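Local coordinates for protein putative xanthine dehydrogenase YAGS fad-binding subunit (Escherichia coli, PDB 5G5G) that binds a molybdenum centre with its pterin cytosine dinucleotide and probably oxidises aldehydes as part of a periplasmic three-chain oxidase, at residues N202-W207 / L254-A259; L289-D294 / E362-E367; E106-A111 / V652-A657. One frame throughout, in Å; residues are numbered along the deposited sequence. Where two conformers were deposited one is given.

How the contacts relate
Contacts 1 and 2 are buried helix-on-sheet packings in the molybdopterin-binding part of the chain, yet they involve different beta-sheets on opposite sides of the chain's centre, about 53 Å apart between centres. Both are aliphatic, mostly side-chain methyls against alanine, with an isoleucine pair added in contact 2. Contact 3 differs in kind: two loops 541 residues apart in sequence meet through histidine and tyrosine rings, of which Tyr108 and His654 hydrogen-bond to another protein chain, so it sits at a subunit boundary. Contacts 1 and 3 are neighbours, for Leu254 CD1 on the helix of contact 1 lies 3.9 Å from Ala111 CB, where the loop of contact 3 enters strand 111-117. Contact 2 lies about 20 Å from contact 3 between nearest atoms.

Contact 1: N202-W207 / L254-A259; sequences NKLTLW and LAALAA
A helix laid against one face of a mixed beta-sheet is the motif here: Leu204 and Leu206 of strand 203-208 meet Ala255 and Ala256 of helix 250-262. The strand lies inside the sheet between an antiparallel neighbour, 194-200, and a parallel one, 231-234. Its two leucines, two residues apart, therefore project from the same face, the one on which the helix rests. Leu204 has CG anti to the backbone N (chi1 167°), and from there its CD2 branch reaches Ala256 CB at 4.1 Å. Leu206 does not set out toward the helix, but its end comes nearer, placing CD1 4.3 Å from Ala255 CB. Both contacts are methyl against methyl. The small alanines suit the helix side because they let its backbone come near the sheet, with Leu206 CA only 7.4 Å from Ala256 CA, while the longer leucines bridge the gap that is left. The two segments bury a modest 125 Å² between them. Another helix shares the leucines: Leu220 of 213-224 also packs on both Leu204 and Leu206. Leu254 and Ala258, on another side of helix 250-262, pack on strand 111-117 of the same sheet. One polar link joins the helix to this sheet as well, the indole NE1 of Trp199 on strand 194-200 donating to the backbone O of Ala256. The other face of strand 203-208 carries Thr205 and Trp207, and Trp207 meets the ring of Trp41. There the threonine methyl rests over one face of the neighbouring indole, with Thr205 CG2 3.5 Å above the ring plane of Trp207 and displaced toward its rim.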
loop_
_atom_site.group_PDB
_atom_site.type_symbol
_atom_site.label_atom_id
_atom_site.label_comp_id
_atom_site.label_asym_id
_atom_site.label_seq_id
_atom_site.Cartn_x
_atom_site.Cartn_y
_atom_site.Cartn_z
ATOM N N ASN C 202 -5.909 31.283 -21.834
ATOM C CA ASN C 202 -6.943 30.268 -21.665
ATOM C C ASN C 202 -6.468 28.808 -21.937
ATOM O O ASN C 202 -7.298 27.923 -22.028
ATOM C CB ASN C 202 -8.187 30.623 -22.482
ATOM C CG ASN C 202 -8.832 31.943 -22.042
ATOM O OD1 ASN C 202 -8.607 32.455 -20.920
ATOM N ND2 ASN C 202 -9.633 32.525 -22.942
ATOM N N LYS C 203 -5.169 28.589 -22.121
ATOM C CA LYS C 203 -4.614 27.239 -22.297
ATOM C C LYS C 203 -4.128 26.709 -20.936
ATOM O O LYS C 203 -3.416 27.379 -20.270
ATOM C CB LYS C 203 -3.404 27.264 -23.248
ATOM C CG LYS C 203 -3.640 27.900 -24.615
ATOM C CD LYS C 203 -4.666 27.143 -25.414
ATOM C CE LYS C 203 -5.031 27.901 -26.679
ATOM N NZ LYS C 203 -4.310 27.267 -27.792
ATOM N N LEU C 204 -4.485 25.489 -20.592
ATOM C CA LEU C 204 -4.090 24.850 -19.322
ATOM C C LEU C 204 -3.142 23.709 -19.625
ATOM O O LEU C 204 -3.444 22.891 -20.513
ATOM C CB LEU C 204 -5.344 24.304 -18.678
ATOM C CG LEU C 204 -5.213 23.343 -17.501
ATOM C CD1 LEU C 204 -4.530 23.993 -16.296
ATOM C CD2 LEU C 204 -6.545 22.789 -17.086
ATOM N N THR C 205 -2.039 23.608 -18.892
ATOM C CA THR C 205 -1.250 22.400 -18.880
ATOM C C THR C 205 -1.304 21.819 -17.492
ATOM O O THR C 205 -1.131 22.553 -16.516
ATOM C CB THR C 205 0.225 22.684 -19.300
ATOM O OG1 THR C 205 0.190 23.366 -20.570
ATOM C CG2 THR C 205 1.021 21.404 -19.440
ATOM N N LEU C 206 -1.620 20.524 -17.387
ATOM C CA LEU C 206 -1.719 19.830 -16.105
ATOM C C LEU C 206 -0.749 18.668 -16.128
ATOM O O LEU C 206 -0.892 17.750 -16.963
ATOM C CB LEU C 206 -3.136 19.309 -15.857
ATOM C CG LEU C 206 -3.364 18.845 -14.410
ATOM C CD1 LEU C 206 -3.754 20.028 -13.508
ATOM C CD2 LEU C 206 -4.405 17.765 -14.294
ATOM N N TRP C 207 0.201 18.688 -15.212
ATOM C CA TRP C 207 1.052 17.548 -14.933
ATOM C C TRP C 207 0.339 16.805 -13.823
ATOM O O TRP C 207 -0.070 17.396 -12.797
ATOM C CB TRP C 207 2.404 17.999 -14.432
ATOM C CG TRP C 207 3.275 18.667 -15.484
ATOM C CD1 TRP C 207 4.288 18.095 -16.169
ATOM C CD2 TRP C 207 3.202 20.026 -15.955
ATOM N NE1 TRP C 207 4.879 19.007 -17.029
ATOM C CE2 TRP C 207 4.236 20.204 -16.909
ATOM C CE3 TRP C 207 2.400 21.144 -15.618
ATOM C CZ2 TRP C 207 4.477 21.442 -17.560
ATOM C CZ3 TRP C 207 2.603 22.336 -16.309
ATOM C CH2 TRP C 207 3.640 22.500 -17.246
ATOM N N LEU C 254 -8.591 20.919 -8.372
ATOM C CA LEU C 254 -8.270 22.058 -7.483
ATOM C C LEU C 254 -7.000 22.748 -7.950
ATOM O O LEU C 254 -6.911 24.006 -7.896
ATOM C CB LEU C 254 -8.206 21.619 -6.029
ATOM C CG LEU C 254 -9.636 21.379 -5.485
ATOM C CD1 LEU C 254 -9.543 20.645 -4.193
ATOM C CD2 LEU C 254 -10.373 22.654 -5.206
ATOM N N ALA C 255 -6.010 21.995 -8.432
ATOM C CA ALA C 255 -4.808 22.630 -8.982
ATOM C C ALA C 255 -5.166 23.593 -10.090
ATOM O O ALA C 255 -4.690 24.746 -10.138
ATOM C CB ALA C 255 -3.807 21.586 -9.483
ATOM N N ALA C 256 -6.012 23.119 -10.995
ATOM C CA ALA C 256 -6.442 23.890 -12.148
ATOM C C ALA C 256 -7.216 25.163 -11.759
ATOM O O ALA C 256 -6.910 26.281 -12.220
ATOM C CB ALA C 256 -7.275 23.030 -13.081
ATOM N N LEU C 257 -8.206 25.000 -10.881
ATOM C CA LEU C 257 -8.935 26.169 -10.386
ATOM C C LEU C 257 -8.035 27.189 -9.702
ATOM O O LEU C 257 -8.156 28.401 -9.919
ATOM C CB LEU C 257 -10.021 25.736 -9.405
ATOM C CG LEU C 257 -11.140 24.957 -10.077
ATOM C CD1 LEU C 257 -12.069 24.438 -8.992
ATOM C CD2 LEU C 257 -11.894 25.847 -11.038
ATOM N N ALA C 258 -7.157 26.685 -8.841
ATOM C CA ALA C 258 -6.260 27.548 -8.096
ATOM C C ALA C 258 -5.310 28.348 -8.968
ATOM O O ALA C 258 -5.119 29.564 -8.761
ATOM C CB ALA C 258 -5.467 26.725 -7.068
ATOM N N ALA C 259 -4.715 27.686 -9.944
ATOM C CA ALA C 259 -3.719 28.350 -10.777
ATOM C C ALA C 259 -4.365 29.427 -11.624
ATOM O O ALA C 259 -3.768 30.432 -11.887
ATOM C CB ALA C 259 -3.013 27.302 -11.671
#

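Contact 2: L289-D294 / E362-E367; sequences LRIGAD and EIAIDE
Helix 354-372 packs on a mixed beta-sheet through strand 285-293, and the tight part of this helix-on-sheet contact is a cluster of Leu289, Ile291, Ala364 and Ile365. The axes of strand 289-293 and helix 362-367 are 9.5 Å apart and run the same way at 36°. Ala364 sits where the helix comes nearest, and its small side chain leaves room for two longer ones: Ala364 CB touches Ile291 CD1 at 4.0 Å and, in the conformer given for Leu289, Leu289 CD1 at 3.9 Å. Ile291 is stretched along its CG1 branch (chi2 180°), which carries CD1 across to the helix. Branched aliphatic residues suit this buried face, to which Ile299 and Ile176 of the adjoining strands also contribute. The far side of the strand is looser and partly open to solvent: Arg290 points away from the helix, lies against Phe169 in a cation-pi contact and forms a long, weak ion pair with Asp177. From Gly292 onward the strand parts from the helix segment. At the cluster's edge Ile365 folds its end back (chi2 -64°) and crosses Ile291 at about a right angle, CD1 to CD1 at 4.1 Å.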
loop_
_atom_site.group_PDB
_atom_site.type_symbol
_atom_site.label_atom_id
_atom_site.label_comp_id
_atom_site.label_asym_id
_atom_site.label_seq_id
_atom_site.Cartn_x
_atom_site.Cartn_y
_atom_site.Cartn_z
ATOM N N LEU C 289 -24.097 -17.761 -2.576
ATOM C CA LEU C 289 -23.789 -18.768 -3.586
ATOM C C LEU C 289 -24.503 -20.066 -3.253
ATOM O O LEU C 289 -24.375 -20.580 -2.126
ATOM C CB LEU C 289 -22.287 -19.009 -3.637
ATOM C CG LEU C 289 -21.571 -18.017 -4.542
ATOM C CD1 LEU C 289 -20.090 -17.953 -4.212
ATOM C CD2 LEU C 289 -21.731 -18.406 -5.995
ATOM N N ARG C 290 -25.248 -20.580 -4.229
ATOM C CA ARG C 290 -25.943 -21.854 -4.095
ATOM C C ARG C 290 -25.510 -22.681 -5.316
ATOM O O ARG C 290 -25.784 -22.286 -6.469
ATOM C CB ARG C 290 -27.442 -21.657 -4.047
ATOM C CG ARG C 290 -27.873 -20.708 -2.926
ATOM C CD ARG C 290 -29.299 -20.276 -3.158
ATOM N NE ARG C 290 -30.175 -21.320 -2.774
ATOM C CZ ARG C 290 -31.461 -21.446 -3.158
ATOM N NH1 ARG C 290 -32.041 -20.568 -4.015
ATOM N NH2 ARG C 290 -32.183 -22.459 -2.682
ATOM N N ILE C 291 -24.790 -23.771 -5.070
ATOM C CA ILE C 291 -24.258 -24.609 -6.148
ATOM C C ILE C 291 -24.584 -26.062 -5.880
ATOM O O ILE C 291 -24.341 -26.562 -4.809
ATOM C CB ILE C 291 -22.741 -24.471 -6.328
ATOM C CG1 ILE C 291 -22.326 -22.984 -6.190
ATOM C CG2 ILE C 291 -22.328 -25.055 -7.671
ATOM C CD1 ILE C 291 -20.846 -22.697 -6.336
ATOM N N GLY C 292 -25.114 -26.739 -6.904
ATOM C CA GLY C 292 -25.405 -28.152 -6.823
ATOM C C GLY C 292 -24.784 -28.939 -7.934
ATOM O O GLY C 292 -24.621 -28.415 -9.056
ATOM N N ALA C 293 -24.449 -30.190 -7.620
ATOM C CA ALA C 293 -23.861 -31.121 -8.578
ATOM C C ALA C 293 -24.567 -32.467 -8.524
ATOM O O ALA C 293 -25.245 -32.801 -7.553
ATOM C CB ALA C 293 -22.379 -31.324 -8.261
ATOM N N ASP C 294 -24.394 -33.235 -9.589
ATOM C CA ASP C 294 -24.954 -34.564 -9.648
ATOM C C ASP C 294 -24.057 -35.572 -8.914
ATOM O O ASP C 294 -23.005 -35.186 -8.367
ATOM C CB ASP C 294 -25.289 -34.961 -11.098
ATOM C CG ASP C 294 -24.070 -35.248 -11.976
ATOM O OD1 ASP C 294 -22.916 -35.424 -11.510
ATOM O OD2 ASP C 294 -24.327 -35.350 -13.200
ATOM N N GLU C 362 -14.589 -19.243 -5.333
ATOM C CA GLU C 362 -13.515 -20.247 -5.239
ATOM C C GLU C 362 -13.397 -20.899 -3.855
ATOM O O GLU C 362 -12.897 -22.012 -3.745
ATOM C CB GLU C 362 -12.186 -19.638 -5.727
ATOM C CG GLU C 362 -12.267 -19.276 -7.196
ATOM C CD GLU C 362 -12.494 -20.502 -8.093
ATOM O OE1 GLU C 362 -11.656 -21.434 -8.032
ATOM O OE2 GLU C 362 -13.506 -20.530 -8.886
ATOM N N ILE C 363 -13.972 -20.271 -2.835
ATOM C CA ILE C 363 -14.208 -21.012 -1.551
ATOM C C ILE C 363 -15.393 -21.954 -1.730
ATOM O O ILE C 363 -15.317 -23.103 -1.314
ATOM C CB ILE C 363 -14.451 -20.090 -0.324
ATOM C CG1 ILE C 363 -13.256 -19.173 -0.089
ATOM C CG2 ILE C 363 -14.770 -20.914 0.902
ATOM C CD1 ILE C 363 -13.425 -18.133 1.026
ATOM N N ALA C 364 -16.501 -21.469 -2.289
ATOM C CA ALA C 364 -17.704 -22.280 -2.501
ATOM C C ALA C 364 -17.402 -23.537 -3.290
ATOM O O ALA C 364 -17.850 -24.634 -2.944
ATOM C CB ALA C 364 -18.844 -21.468 -3.150
ATOM N N ILE C 365 -16.561 -23.407 -4.325
ATOM C CA ILE C 365 -16.185 -24.563 -5.121
ATOM C C ILE C 365 -15.368 -25.546 -4.261
ATOM O O ILE C 365 -15.566 -26.756 -4.359
ATOM C CB ILE C 365 -15.385 -24.094 -6.374
ATOM C CG1 ILE C 365 -16.303 -23.360 -7.401
ATOM C CG2 ILE C 365 -14.660 -25.250 -7.084
ATOM C CD1 ILE C 365 -17.398 -24.174 -8.023
ATOM N N ASP C 366 -14.451 -25.040 -3.446
ATOM C CA ASP C 366 -13.695 -25.880 -2.511
ATOM C C ASP C 366 -14.666 -26.599 -1.573
ATOM O O ASP C 366 -14.494 -27.796 -1.310
ATOM C CB ASP C 366 -12.681 -25.066 -1.724
ATOM C CG ASP C 366 -11.567 -25.929 -1.143
ATOM O OD1 ASP C 366 -10.819 -26.550 -1.920
ATOM O OD2 ASP C 366 -11.428 -25.955 0.091
ATOM N N GLU C 367 -15.684 -25.893 -1.074
ATOM C CA GLU C 367 -16.705 -26.530 -0.200
ATOM C C GLU C 367 -17.497 -27.621 -0.909
ATOM O O GLU C 367 -17.731 -28.693 -0.343
ATOM C CB GLU C 367 -17.665 -25.512 0.419
ATOM C CG GLU C 367 -16.959 -24.453 1.300
ATOM C CD GLU C 367 -17.911 -23.622 2.134
ATOM O OE1 GLU C 367 -18.714 -24.270 2.828
ATOM O OE2 GLU C 367 -17.837 -22.374 2.077
#

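Contact 3: E106-A111 / V652-A657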
loop_
_atom_site.group_PDB
_atom_site.type_symbol
_atom_site.label_atom_id
_atom_site.label_comp_id
_atom_site.label_asym_id
_atom_site.label_seq_id
_atom_site.Cartn_x
_atom_site.Cartn_y
_atom_site.Cartn_z
ATOM N N GLU C 106 -21.472 15.070 0.342
ATOM C CA GLU C 106 -21.788 13.697 -0.099
ATOM C C GLU C 106 -21.008 12.600 0.607
ATOM O O GLU C 106 -21.524 11.474 0.718
ATOM C CB GLU C 106 -21.569 13.557 -1.584
ATOM C CG GLU C 106 -22.373 14.563 -2.413
ATOM C CD GLU C 106 -21.918 14.518 -3.840
ATOM O OE1 GLU C 106 -22.328 13.608 -4.511
ATOM O OE2 GLU C 106 -21.113 15.344 -4.295
ATOM N N HIS C 107 -19.829 12.899 1.115
ATOM C CA HIS C 107 -19.047 11.901 1.860
ATOM C C HIS C 107 -18.005 12.543 2.733
ATOM O O HIS C 107 -17.593 13.684 2.490
ATOM C CB HIS C 107 -18.435 10.824 0.885
ATOM C CG HIS C 107 -17.413 11.379 -0.077
ATOM N ND1 HIS C 107 -16.096 11.528 0.267
ATOM C CD2 HIS C 107 -17.526 11.885 -1.324
ATOM C CE1 HIS C 107 -15.422 11.997 -0.768
ATOM N NE2 HIS C 107 -16.278 12.264 -1.733
ATOM N N TYR C 108 -17.515 11.773 3.706
ATOM C CA TYR C 108 -16.455 12.216 4.580
ATOM C C TYR C 108 -15.196 12.525 3.747
ATOM O O TYR C 108 -14.868 11.821 2.755
ATOM C CB TYR C 108 -16.169 11.134 5.603
ATOM C CG TYR C 108 -15.187 11.522 6.646
ATOM C CD1 TYR C 108 -15.496 12.459 7.640
ATOM C CD2 TYR C 108 -13.939 10.989 6.628
ATOM C CE1 TYR C 108 -14.544 12.803 8.581
ATOM C CE2 TYR C 108 -13.003 11.303 7.564
ATOM C CZ TYR C 108 -13.311 12.237 8.520
ATOM O OH TYR C 108 -12.311 12.556 9.434
ATOM N N HIS C 109 -14.504 13.590 4.149
ATOM C CA HIS C 109 -13.279 14.032 3.415
ATOM C C HIS C 109 -13.480 14.465 1.978
ATOM O O HIS C 109 -12.509 14.692 1.259
ATOM C CB HIS C 109 -12.124 13.032 3.519
ATOM C CG HIS C 109 -11.416 13.068 4.822
ATOM N ND1 HIS C 109 -10.428 12.178 5.124
ATOM C CD2 HIS C 109 -11.532 13.880 5.907
ATOM C CE1 HIS C 109 -9.927 12.437 6.308
ATOM N NE2 HIS C 109 -10.588 13.462 6.816
ATOM N N GLN C 110 -14.708 14.713 1.550
ATOM C CA GLN C 110 -14.910 15.346 0.263
ATOM C C GLN C 110 -14.293 16.735 0.268
ATOM O O GLN C 110 -14.424 17.467 1.268
ATOM C CB GLN C 110 -16.402 15.445 -0.055
ATOM C CG GLN C 110 -16.740 16.142 -1.380
ATOM C CD GLN C 110 -18.243 16.113 -1.635
ATOM O OE1 GLN C 110 -19.056 16.188 -0.695
ATOM N NE2 GLN C 110 -18.623 15.962 -2.909
ATOM N N ALA C 111 -13.572 17.073 -0.795
ATOM C CA ALA C 111 -12.870 18.352 -0.792
ATOM C C ALA C 111 -13.867 19.519 -0.730
ATOM O O ALA C 111 -14.858 19.536 -1.479
ATOM C CB ALA C 111 -12.011 18.497 -2.006
ATOM N N VAL C 652 -12.361 4.308 9.126
ATOM C CA VAL C 652 -11.650 4.752 10.355
ATOM C C VAL C 652 -10.126 4.695 10.251
ATOM O O VAL C 652 -9.441 5.621 10.642
ATOM C CB VAL C 652 -12.133 3.938 11.579
ATOM C CG1 VAL C 652 -11.373 4.270 12.847
ATOM C CG2 VAL C 652 -13.617 4.160 11.861
ATOM N N ASN C 653 -9.619 3.582 9.712
ATOM C CA ASN C 653 -8.222 3.321 9.661
ATOM C C ASN C 653 -7.672 3.860 8.368
ATOM O O ASN C 653 -7.183 3.107 7.501
ATOM C CB ASN C 653 -7.962 1.793 9.838
ATOM C CG ASN C 653 -8.654 0.963 8.803
ATOM O OD1 ASN C 653 -9.726 1.307 8.288
ATOM N ND2 ASN C 653 -8.016 -0.113 8.446
ATOM N N HIS C 654 -7.649 5.190 8.258
ATOM C CA HIS C 654 -7.455 5.825 6.961
ATOM C C HIS C 654 -6.059 6.385 6.705
ATOM O O HIS C 654 -5.903 7.522 6.350
ATOM C CB HIS C 654 -8.551 6.859 6.657
ATOM C CG HIS C 654 -8.691 7.965 7.668
ATOM N ND1 HIS C 654 -7.857 9.057 7.715
ATOM C CD2 HIS C 654 -9.629 8.182 8.625
ATOM C CE1 HIS C 654 -8.248 9.888 8.664
ATOM N NE2 HIS C 654 -9.334 9.383 9.226
ATOM N N ASP C 655 -5.059 5.528 6.841
ATOM C CA ASP C 655 -3.700 5.869 6.515
ATOM C C ASP C 655 -2.913 4.600 6.220
ATOM O O ASP C 655 -3.497 3.497 6.170
ATOM C CB ASP C 655 -3.082 6.777 7.577
ATOM C CG ASP C 655 -2.909 6.094 8.916
ATOM O OD1 ASP C 655 -2.531 4.896 8.968
ATOM O OD2 ASP C 655 -3.182 6.760 9.920
ATOM N N MET C 656 -1.615 4.777 5.985
ATOM C CA MET C 656 -0.725 3.738 5.493
ATOM C C MET C 656 -0.173 2.880 6.655
ATOM O O MET C 656 0.571 1.940 6.378
ATOM C CB MET C 656 0.347 4.427 4.617
ATOM C CG MET C 656 1.457 3.625 3.964
ATOM S SD MET C 656 0.940 2.420 2.690
ATOM C CE MET C 656 0.687 3.488 1.257
ATOM N N ALA C 657 -0.551 3.180 7.913
ATOM C CA ALA C 657 -0.306 2.293 9.077
ATOM C C ALA C 657 -1.596 1.561 9.466
ATOM O O ALA C 657 -1.579 0.329 9.647
ATOM C CB ALA C 657 0.219 3.073 10.265
#
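Two first torsions carry the imidazoles of His109 and His654 into the gap between their loops: His109 holds CG anti to its carbonyl carbon (chi1 -77°), whereas His654 holds CG between backbone N and carbonyl carbon (chi1 58°). There His109 CE1 and His654 CE1 meet at 3.9 Å. The rings form a T-shaped pair, the edge of His109 turned toward the face of His654, with ring centroids 5.3 Å apart and planes at 79°. His109 is third in a type II beta turn from His107 to Gln110 and has positive phi. Its ring is steadied from one face by Tyr108 CE2, 3.3 Å above the plane and over the ring centre. Tyr108 OH stays 4.4 Å from His654 NE2, and each of these atoms is hydrogen-bonded to an acidic side chain of another protein chain. Polar aromatic residues thus suit a loop junction beside a subunit interface: His109 packs, while Tyr108 and His654 also bond. Helix 275-278 fills in around the contact, Asn277 touching the side chains of Tyr108, His109 and His654, while the turn runs on into strand 111-117, where Ala111 packs against helix 250-262, and the His654 loop lies between strands 650-651 and 669-674.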